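D-mandelate dehydrogenase (PDB 2W2K) probably oxidises D-mandelate to the matching 2-oxo acid, using a nicotinamide dinucleotide cofactor bound in its Rossmann-type domain. Local coordinates at residues G279-E284 with T303-V308; G167-G172 with V226-M231; A265-L270 with S290-E295; L58-G63 with A85-G90. All blocks are in the same frame, centred on the assembly; numbering follows the deposited sequence.

Interaction 1: residues G279-E284 with T303-V308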
loop_
_atom_site.group_PDB
_atom_site.type_symbol
_atom_site.label_atom_id
_atom_site.label_comp_id
_atom_site.label_asym_id
_atom_site.label_seq_id
_atom_site.Cartn_x
_atom_site.Cartn_y
_atom_site.Cartn_z
ATOM N N GLY B 279 -12.473 -0.712 -2.185
ATOM C CA GLY B 279 -11.802 0.040 -1.087
ATOM C C GLY B 279 -12.391 1.442 -0.931
ATOM O O GLY B 279 -12.366 2.217 -1.883
ATOM N N LEU B 280 -12.943 1.756 0.251
ATOM C CA LEU B 280 -13.564 3.048 0.536
ATOM C C LEU B 280 -12.908 3.753 1.734
ATOM O O LEU B 280 -12.968 3.237 2.884
ATOM C CB LEU B 280 -15.079 2.905 0.831
ATOM C CG LEU B 280 -16.083 2.316 -0.176
ATOM C CD1 LEU B 280 -17.516 2.457 0.398
ATOM C CD2 LEU B 280 -15.998 2.961 -1.591
ATOM N N ASP B 281 -12.332 4.931 1.481
ATOM C CA ASP B 281 -11.887 5.853 2.557
ATOM C C ASP B 281 -13.038 6.804 2.968
ATOM O O ASP B 281 -13.005 7.401 4.044
ATOM C CB ASP B 281 -10.682 6.698 2.093
ATOM C CG ASP B 281 -10.078 7.554 3.215
ATOM O OD1 ASP B 281 -9.738 7.003 4.298
ATOM O OD2 ASP B 281 -9.886 8.778 2.991
ATOM N N VAL B 282 -14.031 6.949 2.091
ATOM C CA VAL B 282 -15.135 7.912 2.263
ATOM C C VAL B 282 -16.489 7.181 2.085
ATOM O O VAL B 282 -16.589 6.231 1.287
ATOM C CB VAL B 282 -14.991 9.150 1.306
ATOM C CG1 VAL B 282 -13.746 9.987 1.669
ATOM C CG2 VAL B 282 -14.921 8.719 -0.207
ATOM N N HIS B 283 -17.521 7.602 2.832
ATOM C CA HIS B 283 -18.715 6.740 3.049
ATOM C C HIS B 283 -19.990 7.529 2.817
ATOM O O HIS B 283 -20.037 8.701 3.199
ATOM C CB HIS B 283 -18.637 6.156 4.480
ATOM C CG HIS B 283 -17.396 5.331 4.707
ATOM N ND1 HIS B 283 -16.204 5.863 5.163
ATOM C CD2 HIS B 283 -17.151 4.021 4.463
ATOM C CE1 HIS B 283 -15.285 4.910 5.202
ATOM N NE2 HIS B 283 -15.834 3.784 4.778
ATOM N N GLU B 284 -20.991 6.942 2.145
ATOM C CA GLU B 284 -22.202 7.738 1.762
ATOM C C GLU B 284 -22.886 8.417 2.977
ATOM O O GLU B 284 -23.279 9.592 2.887
ATOM C CB GLU B 284 -23.233 6.927 0.935
ATOM C CG GLU B 284 -24.434 7.821 0.464
ATOM C CD GLU B 284 -25.379 7.151 -0.546
ATOM O OE1 GLU B 284 -25.152 5.976 -0.932
ATOM O OE2 GLU B 284 -26.375 7.815 -0.945
ATOM N N THR B 303 -11.195 5.183 8.060
ATOM C CA THR B 303 -11.902 6.329 8.676
ATOM C C THR B 303 -11.589 7.735 8.065
ATOM O O THR B 303 -11.187 8.662 8.800
ATOM C CB THR B 303 -11.677 6.382 10.249
ATOM O OG1 THR B 303 -10.284 6.598 10.541
ATOM C CG2 THR B 303 -12.134 5.081 10.917
ATOM N N HIS B 304 -11.804 7.898 6.749
ATOM C CA HIS B 304 -11.537 9.184 6.038
ATOM C C HIS B 304 -10.138 9.754 6.394
ATOM O O HIS B 304 -9.990 10.939 6.764
ATOM C CB HIS B 304 -12.682 10.206 6.282
ATOM C CG HIS B 304 -12.833 11.257 5.211
ATOM N ND1 HIS B 304 -11.808 11.650 4.372
ATOM C CD2 HIS B 304 -13.899 12.027 4.876
ATOM C CE1 HIS B 304 -12.244 12.592 3.547
ATOM N NE2 HIS B 304 -13.507 12.846 3.841
ATOM N N ILE B 305 -9.117 8.899 6.283
ATOM C CA ILE B 305 -7.732 9.319 6.557
ATOM C C ILE B 305 -6.936 9.854 5.344
ATOM O O ILE B 305 -5.765 10.194 5.492
ATOM C CB ILE B 305 -6.884 8.256 7.377
ATOM C CG1 ILE B 305 -6.834 6.882 6.669
ATOM C CG2 ILE B 305 -7.392 8.156 8.846
ATOM C CD1 ILE B 305 -5.767 5.921 7.244
ATOM N N GLY B 306 -7.563 9.945 4.169
ATOM C CA GLY B 306 -6.831 10.378 2.945
ATOM C C GLY B 306 -5.785 11.485 3.148
ATOM O O GLY B 306 -4.581 11.310 2.847
ATOM N N GLY B 307 -6.234 12.624 3.663
ATOM C CA GLY B 307 -5.350 13.781 3.856
ATOM C C GLY B 307 -4.678 13.887 5.225
ATOM O O GLY B 307 -3.988 14.877 5.510
ATOM N N VAL B 308 -4.879 12.874 6.062
ATOM C CA VAL B 308 -4.455 12.914 7.484
ATOM C C VAL B 308 -2.974 12.522 7.633
ATOM O O VAL B 308 -2.625 11.326 7.736
ATOM C CB VAL B 308 -5.417 12.053 8.390
ATOM C CG1 VAL B 308 -4.934 11.971 9.873
ATOM C CG2 VAL B 308 -6.861 12.573 8.326
#

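Interaction 2: residues G167-G172 with V226-M231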
loop_
_atom_site.group_PDB
_atom_site.type_symbol
_atom_site.label_atom_id
_atom_site.label_comp_id
_atom_site.label_asym_id
_atom_site.label_seq_id
_atom_site.Cartn_x
_atom_site.Cartn_y
_atom_site.Cartn_z
ATOM N N GLY B 167 -8.458 2.614 -14.439
ATOM C CA GLY B 167 -9.406 3.572 -15.052
ATOM C C GLY B 167 -9.679 4.775 -14.154
ATOM O O GLY B 167 -10.362 4.653 -13.106
ATOM N N ALA B 168 -9.154 5.935 -14.554
ATOM C CA ALA B 168 -9.289 7.160 -13.766
ATOM C C ALA B 168 -10.585 7.883 -14.119
ATOM O O ALA B 168 -10.805 8.241 -15.285
ATOM C CB ALA B 168 -8.111 8.075 -14.009
ATOM N N VAL B 169 -11.431 8.097 -13.110
ATOM C CA VAL B 169 -12.617 8.956 -13.232
ATOM C C VAL B 169 -12.191 10.308 -12.645
ATOM O O VAL B 169 -12.088 10.455 -11.405
ATOM C CB VAL B 169 -13.828 8.361 -12.455
ATOM C CG1 VAL B 169 -15.053 9.376 -12.424
ATOM C CG2 VAL B 169 -14.241 7.030 -13.081
ATOM N N GLY B 170 -11.910 11.268 -13.537
ATOM C CA GLY B 170 -11.257 12.533 -13.163
ATOM C C GLY B 170 -9.744 12.440 -13.330
ATOM O O GLY B 170 -9.167 11.406 -13.011
ATOM N N LEU B 171 -9.104 13.491 -13.858
ATOM C CA LEU B 171 -7.619 13.512 -13.970
ATOM C C LEU B 171 -7.036 14.875 -13.530
ATOM O O LEU B 171 -6.188 15.477 -14.206
ATOM C CB LEU B 171 -7.114 13.069 -15.368
ATOM C CG LEU B 171 -5.599 12.779 -15.543
ATOM C CD1 LEU B 171 -5.101 11.695 -14.530
ATOM C CD2 LEU B 171 -5.188 12.394 -16.984
ATOM N N GLY B 172 -7.503 15.328 -12.361
ATOM C CA GLY B 172 -7.012 16.526 -11.687
ATOM C C GLY B 172 -5.726 16.292 -10.901
ATOM O O GLY B 172 -5.074 15.243 -11.061
ATOM N N VAL B 226 -11.786 6.600 -8.282
ATOM C CA VAL B 226 -12.693 7.794 -8.236
ATOM C C VAL B 226 -12.002 8.995 -7.558
ATOM O O VAL B 226 -11.698 8.946 -6.360
ATOM C CB VAL B 226 -14.070 7.458 -7.533
ATOM C CG1 VAL B 226 -15.043 8.677 -7.555
ATOM C CG2 VAL B 226 -14.750 6.203 -8.181
ATOM N N SER B 227 -11.797 10.086 -8.311
ATOM C CA SER B 227 -11.201 11.340 -7.782
ATOM C C SER B 227 -11.734 12.563 -8.560
ATOM O O SER B 227 -11.099 13.026 -9.522
ATOM C CB SER B 227 -9.657 11.283 -7.839
ATOM O OG SER B 227 -9.065 12.406 -7.168
ATOM N N VAL B 228 -12.894 13.074 -8.126
ATOM C CA VAL B 228 -13.573 14.224 -8.748
ATOM C C VAL B 228 -14.153 15.111 -7.633
ATOM O O VAL B 228 -14.407 14.624 -6.516
ATOM C CB VAL B 228 -14.765 13.801 -9.689
ATOM C CG1 VAL B 228 -14.272 13.161 -10.986
ATOM C CG2 VAL B 228 -15.766 12.888 -8.965
ATOM N N PRO B 229 -14.399 16.402 -7.935
ATOM C CA PRO B 229 -15.075 17.285 -6.959
ATOM C C PRO B 229 -16.519 16.841 -6.715
ATOM O O PRO B 229 -17.206 16.454 -7.677
ATOM C CB PRO B 229 -15.069 18.663 -7.661
ATOM C CG PRO B 229 -14.072 18.559 -8.765
ATOM C CD PRO B 229 -14.052 17.113 -9.184
ATOM N N TYR B 230 -16.978 16.895 -5.454
ATOM C CA TYR B 230 -18.368 16.534 -5.101
ATOM C C TYR B 230 -19.299 17.762 -5.219
ATOM O O TYR B 230 -19.040 18.818 -4.617
ATOM C CB TYR B 230 -18.460 15.909 -3.684
ATOM C CG TYR B 230 -19.870 15.531 -3.264
ATOM C CD1 TYR B 230 -20.682 14.769 -4.086
ATOM C CD2 TYR B 230 -20.386 15.927 -2.030
ATOM C CE1 TYR B 230 -22.015 14.433 -3.713
ATOM C CE2 TYR B 230 -21.708 15.591 -1.638
ATOM C CZ TYR B 230 -22.513 14.840 -2.480
ATOM O OH TYR B 230 -23.816 14.517 -2.089
ATOM N N MET B 231 -20.356 17.611 -6.013
ATOM C CA MET B 231 -21.323 18.669 -6.296
ATOM C C MET B 231 -22.598 18.012 -6.839
ATOM O O MET B 231 -22.639 16.785 -6.999
ATOM C CB MET B 231 -20.745 19.685 -7.294
ATOM C CG MET B 231 -20.161 19.059 -8.563
ATOM S SD MET B 231 -20.333 20.090 -10.032
ATOM C CE MET B 231 -22.121 20.248 -10.158
HETATM O O HOH W 1 -10.258 15.233 -10.791
#

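Interaction 3: residues A265-L270 with S290-E295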
loop_
_atom_site.group_PDB
_atom_site.type_symbol
_atom_site.label_atom_id
_atom_site.label_comp_id
_atom_site.label_asym_id
_atom_site.label_seq_id
_atom_site.Cartn_x
_atom_site.Cartn_y
_atom_site.Cartn_z
ATOM N N ALA B 265 -26.072 0.350 -4.794
ATOM C CA ALA B 265 -25.560 -0.230 -6.053
ATOM C C ALA B 265 -24.245 -0.995 -5.842
ATOM O O ALA B 265 -24.032 -2.069 -6.446
ATOM C CB ALA B 265 -25.373 0.866 -7.106
ATOM N N LEU B 266 -23.367 -0.436 -4.996
ATOM C CA LEU B 266 -22.058 -1.068 -4.690
ATOM C C LEU B 266 -22.263 -2.435 -3.996
ATOM O O LEU B 266 -21.664 -3.453 -4.415
ATOM C CB LEU B 266 -21.177 -0.126 -3.841
ATOM C CG LEU B 266 -19.794 -0.633 -3.362
ATOM C CD1 LEU B 266 -18.883 -1.006 -4.538
ATOM C CD2 LEU B 266 -19.119 0.387 -2.435
ATOM N N ILE B 267 -23.125 -2.442 -2.963
ATOM C CA ILE B 267 -23.503 -3.669 -2.221
ATOM C C ILE B 267 -23.995 -4.760 -3.175
ATOM O O ILE B 267 -23.557 -5.903 -3.090
ATOM C CB ILE B 267 -24.585 -3.404 -1.087
ATOM C CG1 ILE B 267 -23.982 -2.635 0.099
ATOM C CG2 ILE B 267 -25.133 -4.729 -0.549
ATOM C CD1 ILE B 267 -25.021 -1.835 0.912
ATOM N N ALA B 268 -24.885 -4.392 -4.099
ATOM C CA ALA B 268 -25.479 -5.340 -5.054
ATOM C C ALA B 268 -24.457 -5.964 -6.004
ATOM O O ALA B 268 -24.513 -7.163 -6.309
ATOM C CB ALA B 268 -26.583 -4.652 -5.848
ATOM N N ALA B 269 -23.534 -5.128 -6.489
ATOM C CA ALA B 269 -22.478 -5.564 -7.419
ATOM C C ALA B 269 -21.454 -6.498 -6.759
ATOM O O ALA B 269 -20.924 -7.391 -7.419
ATOM C CB ALA B 269 -21.791 -4.338 -8.057
ATOM N N LEU B 270 -21.183 -6.300 -5.457
ATOM C CA LEU B 270 -20.369 -7.251 -4.703
ATOM C C LEU B 270 -21.148 -8.559 -4.443
ATOM O O LEU B 270 -20.612 -9.655 -4.644
ATOM C CB LEU B 270 -19.860 -6.633 -3.379
ATOM C CG LEU B 270 -18.767 -5.551 -3.510
ATOM C CD1 LEU B 270 -18.821 -4.603 -2.303
ATOM C CD2 LEU B 270 -17.351 -6.156 -3.687
ATOM N N SER B 290 -21.141 1.329 6.320
ATOM C CA SER B 290 -22.136 0.305 5.935
ATOM C C SER B 290 -21.949 -1.041 6.652
ATOM O O SER B 290 -20.920 -1.707 6.478
ATOM C CB SER B 290 -22.075 0.088 4.411
ATOM O OG SER B 290 -22.920 -0.985 4.016
ATOM N N LYS B 291 -22.941 -1.456 7.447
ATOM C CA LYS B 291 -22.879 -2.776 8.092
ATOM C C LYS B 291 -22.893 -3.929 7.072
ATOM O O LYS B 291 -22.213 -4.936 7.269
ATOM C CB LYS B 291 -23.985 -2.944 9.151
ATOM C CG LYS B 291 -23.818 -1.974 10.328
ATOM C CD LYS B 291 -24.935 -2.113 11.357
ATOM C CE LYS B 291 -25.033 -0.849 12.195
ATOM N NZ LYS B 291 -23.812 -0.644 13.010
ATOM N N GLU B 292 -23.605 -3.762 5.952
ATOM C CA GLU B 292 -23.574 -4.782 4.898
ATOM C C GLU B 292 -22.165 -4.967 4.289
ATOM O O GLU B 292 -21.743 -6.098 4.030
ATOM C CB GLU B 292 -24.603 -4.500 3.803
ATOM C CG GLU B 292 -26.057 -4.718 4.233
ATOM C CD GLU B 292 -26.986 -5.002 3.051
ATOM O OE1 GLU B 292 -27.009 -6.158 2.561
ATOM O OE2 GLU B 292 -27.694 -4.069 2.607
ATOM N N LEU B 293 -21.437 -3.864 4.068
ATOM C CA LEU B 293 -20.064 -3.965 3.541
ATOM C C LEU B 293 -19.089 -4.556 4.558
ATOM O O LEU B 293 -18.176 -5.278 4.173
ATOM C CB LEU B 293 -19.532 -2.603 3.031
ATOM C CG LEU B 293 -20.237 -1.932 1.837
ATOM C CD1 LEU B 293 -19.645 -0.526 1.566
ATOM C CD2 LEU B 293 -20.155 -2.767 0.553
ATOM N N ILE B 294 -19.282 -4.237 5.844
ATOM C CA ILE B 294 -18.440 -4.775 6.922
ATOM C C ILE B 294 -18.523 -6.311 6.988
ATOM O O ILE B 294 -17.505 -7.002 7.162
ATOM C CB ILE B 294 -18.780 -4.145 8.311
ATOM C CG1 ILE B 294 -18.315 -2.670 8.389
ATOM C CG2 ILE B 294 -18.137 -4.969 9.454
ATOM C CD1 ILE B 294 -19.025 -1.848 9.494
ATOM N N GLU B 295 -19.730 -6.847 6.822
ATOM C CA GLU B 295 -19.944 -8.304 6.917
ATOM C C GLU B 295 -19.408 -9.167 5.738
ATOM O O GLU B 295 -19.541 -10.397 5.763
ATOM C CB GLU B 295 -21.420 -8.608 7.222
ATOM C CG GLU B 295 -21.931 -7.967 8.525
#

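Interaction 4: residues L58-G63 with A85-G90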
loop_
_atom_site.group_PDB
_atom_site.type_symbol
_atom_site.label_atom_id
_atom_site.label_comp_id
_atom_site.label_asym_id
_atom_site.label_seq_id
_atom_site.Cartn_x
_atom_site.Cartn_y
_atom_site.Cartn_z
ATOM N N LEU B 58 -7.711 27.021 11.263
ATOM C CA LEU B 58 -6.394 26.359 11.092
ATOM C C LEU B 58 -6.415 24.842 10.811
ATOM O O LEU B 58 -5.379 24.260 10.426
ATOM C CB LEU B 58 -5.490 26.653 12.310
ATOM C CG LEU B 58 -5.112 28.139 12.517
ATOM C CD1 LEU B 58 -4.538 28.378 13.930
ATOM C CD2 LEU B 58 -4.109 28.584 11.501
ATOM N N ALA B 59 -7.569 24.204 11.016
ATOM C CA ALA B 59 -7.704 22.759 10.815
ATOM C C ALA B 59 -9.128 22.404 10.374
ATOM O O ALA B 59 -10.085 23.098 10.712
ATOM C CB ALA B 59 -7.344 21.970 12.109
ATOM N N VAL B 60 -9.256 21.287 9.666
ATOM C CA VAL B 60 -10.564 20.858 9.128
ATOM C C VAL B 60 -11.547 20.580 10.270
ATOM O O VAL B 60 -12.748 20.941 10.195
ATOM C CB VAL B 60 -10.398 19.615 8.193
ATOM C CG1 VAL B 60 -11.755 18.953 7.908
ATOM C CG2 VAL B 60 -9.729 20.019 6.874
ATOM N N GLU B 61 -11.030 19.967 11.339
ATOM C CA GLU B 61 -11.842 19.635 12.522
ATOM C C GLU B 61 -12.093 20.795 13.520
ATOM O O GLU B 61 -12.768 20.588 14.535
ATOM C CB GLU B 61 -11.242 18.420 13.276
ATOM C CG GLU B 61 -9.893 18.668 13.970
ATOM C CD GLU B 61 -8.669 18.460 13.062
ATOM O OE1 GLU B 61 -8.803 18.336 11.825
ATOM O OE2 GLU B 61 -7.552 18.417 13.606
ATOM N N ASN B 62 -11.528 21.980 13.260
ATOM C CA ASN B 62 -11.660 23.125 14.178
ATOM C C ASN B 62 -12.858 23.976 13.792
ATOM O O ASN B 62 -13.086 24.220 12.601
ATOM C CB ASN B 62 -10.425 24.055 14.150
ATOM C CG ASN B 62 -9.145 23.438 14.758
ATOM O OD1 ASN B 62 -9.092 22.273 15.167
ATOM N ND2 ASN B 62 -8.075 24.242 14.751
ATOM N N GLY B 63 -13.589 24.460 14.800
ATOM C CA GLY B 63 -14.681 25.414 14.578
ATOM C C GLY B 63 -16.007 24.831 14.092
ATOM O O GLY B 63 -16.867 25.576 13.614
ATOM N N ALA B 85 -9.810 32.723 5.340
ATOM C CA ALA B 85 -8.933 31.619 4.884
ATOM C C ALA B 85 -9.139 30.368 5.756
ATOM O O ALA B 85 -9.083 30.462 6.991
ATOM C CB ALA B 85 -7.420 32.061 4.900
ATOM N N ALA B 86 -9.319 29.199 5.120
ATOM C CA ALA B 86 -9.635 27.943 5.855
ATOM C C ALA B 86 -8.799 26.755 5.394
ATOM O O ALA B 86 -8.481 26.648 4.200
ATOM C CB ALA B 86 -11.128 27.591 5.713
ATOM N N ALA B 87 -8.470 25.866 6.346
ATOM C CA ALA B 87 -7.858 24.566 6.064
ATOM C C ALA B 87 -8.753 23.666 5.185
ATOM O O ALA B 87 -9.975 23.771 5.257
ATOM C CB ALA B 87 -7.529 23.842 7.382
ATOM N N GLY B 88 -8.128 22.798 4.373
ATOM C CA GLY B 88 -8.848 21.774 3.585
ATOM C C GLY B 88 -9.311 22.278 2.223
ATOM O O GLY B 88 -8.941 23.376 1.800
ATOM N N ALA B 89 -10.098 21.466 1.512
ATOM C CA ALA B 89 -10.798 21.973 0.308
ATOM C C ALA B 89 -12.112 21.242 0.092
ATOM O O ALA B 89 -12.255 20.096 0.502
ATOM C CB ALA B 89 -9.910 21.869 -0.921
ATOM N N GLY B 90 -13.065 21.900 -0.563
ATOM C CA GLY B 90 -14.382 21.296 -0.829
ATOM C C GLY B 90 -15.227 21.270 0.430
ATOM O O GLY B 90 -15.180 20.307 1.193
#

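Interaction 1: residues G279-E284 with T303-V308
Asp281 and the turn Ile305-Val308 meet at the NAD site, where strand 275-280 of the Rossmann-type parallel sheet runs out into loop. Asp281 and Gly307 both bind NAD in this protein, although no cofactor occupies this chain. The carboxylate of Asp281 spans two successive amides at the start of the type I turn. Asp281 OD1 takes Ile305 N at 2.8 Å through its syn lone pair, while Asp281 OD2 takes Gly306 N at 2.9 Å, also on the syn side but 29° out of the carboxylate plane. With CG anti to the backbone N (chi1 -173°), the carboxylate swings across to face these two amides. OD1 has a further hydrogen bond with Thr302 OG1, so the group is gripped from the loop and from just before it. The backbone contributes less: His304 N to Asp281 O is a weak bond of 3.0 Å with a strongly bent geometry. Val282 CG1 sits over one face of the His304 imidazole, 3.5 Å from the ring centroid and 9° off its normal, a CH-pi contact. An aromatic side chain of the other protein chain also packs on His304. With an alanine in place of Asp281, the amides of Ile305 and Gly306 would probably lose their acceptors, and the turn beside Gly307 could shift. Gly306 approaches OD2 so closely that a side chain there would be tight. The chemistry amounts to one carboxylate engaged by two amide N-H groups and the Thr302 hydroxyl in a mostly buried setting, which fixes its own rotation and the path of the loop.

Interaction 2: residues G167-G172 with V226-M231
Ser227 O receives the shortest polar bond here, 2.7 Å from a water that in turn accepts from Gly172 N at 3.2 Å. That water bridges two loops that typically border the dinucleotide in a Rossmann fold: the glycine-rich GxG loop after strand 165-169, with Gly170 and Gly172, and the loop after strand 223-226. These neighbouring parallel strands lie where the order of the sheet switches direction, and their C-terminal ends open into the site. Ala173 and Ile174, next along the chain, bind NAD, as does Val228 on the other side. The one direct hydrogen bond between the segments is Ser227 N to Val169 O, 3.1 Å long and straight, with 161° at the hydrogen; the donor lies almost in line with the carbonyl bond, at a C=O...N angle of 166°. Val169 and Val226 form the parallel bridge and point to the same face of the sheet. Beyond it the backbones stay close, and Val228 packs beside the glycine loop. Val228 CG1, beside its own backbone N (chi1 -72°), reaches Val169 O at 3.5 Å and Val169 CG1 at 4.1 Å. Gly170 can come this close because it has no side chain: any CB would run into Ser227 O and Val228 CG1, and would also jam against the preceding carbonyl. The loop is held on its far side by Asp194, another NAD-binding residue, whose OD2 is hydrogen-bonded to Leu171 N. At the glycine, the methyl Val228 CG1 meets the methylene Gly170 CA at 3.8 Å.

Interaction 3: residues A265-L270 with S290-E295
Leu293 and Ile267 interlock where helix 263-271 lies beside the short helix 291-294. The forked end of Leu293 fits into the hollow between Leu266, Ile267 and Leu270. Leu293 CD2 drops between Leu270 CD1, 3.6 Å away, and Ile267 CG1, 3.9 Å away, while Leu293 CD1 rests on Leu266 CD2 at 4.1 Å. Both leucine pairs meet at about a right angle. In return Ile267 pushes a bump into a hollow on the shorter helix: Ile267 CD1 lies 3.8 Å from Ser290 OG and 3.9 Å from Glu292 OE2, and CG2 also touches that carboxylate, the two side chains crossing at about a right angle. One wall of the hollow is the helix start: Ser290 is the N-cap and its OG accepts from Leu293 N. Replacing Ile267 with an alanine would probably open a gap between Ser290 and Leu293 and leave Glu292 without its apolar neighbour. No hydrogen bond joins the helices; the grip is shape alone. Leu266 and Leu293 both go on to touch Leu280 of strand 275-280, an arrangement characteristic of the Rossmann fold, where connecting helices pack side by side on one face of a parallel sheet.

Interaction 4: residues L58-G63 with A85-G90
Ala87 and Val60 carry a purely apolar contact between two loops that leave neighbouring parallel strands, 54-57 and 83-86. The methyl of Ala87 points at the backbone of the other loop: CB lies 3.6 Å from Ala59 CA, 3.7 Å from Leu58 C and 3.8 Å from Val60 N, so one methyl rests against the backbone of three consecutive residues. Val60 adds its own branch, CG2 beside the backbone N, which lies across Gly88 at 3.8 Å from CA. A side chain at Gly88 would collide with that methyl. Phe316 of helix 310-330 packs on both Val60 and Ala87 and extends the apolar patch.

Polar links stay within each loop or run to outside residues. Asn62 N to Ala59 O, 3.1 Å, closes a type I turn, and Lys57 NZ is hydrogen-bonded to both Ala59 O and Asn62 O. Ala87 is joined to Lys57 by a backbone bond, which prolongs the pairing of the strands. Further on, Gly90 O is hydrogen-bonded to Arg257 NH1, close to the NAD-binding residue Ala256. Loops at the C-terminal ends of adjacent strands, in a five-stranded parallel sheet of order 2-1-3-4-5, are characteristic of the flavodoxin-like domain of D-2-hydroxyacid dehydrogenases.

How the interactions relate
From the N terminus, interaction 4 comes first and closes a short excursion through helix 71-74 within the five-stranded parallel sheet. Interaction 2 follows, in series, and spans the 53 residues that lead from strand 165-169 out to the edge of the seven-stranded sheet and back to strand 223-226. Interactions 3 and 1 then cross: 265-270, 279-284, 290-295 and 303-308 alternate, so the two loops they close overlap along the chain. They also touch through strand 275-280, which ties the paired helices to the loops at the cofactor site. Interactions 1 and 2 border that same site, their centres about 15 Å apart, whereas interactions 3 and 4 lie on opposite sides of the chain's centre.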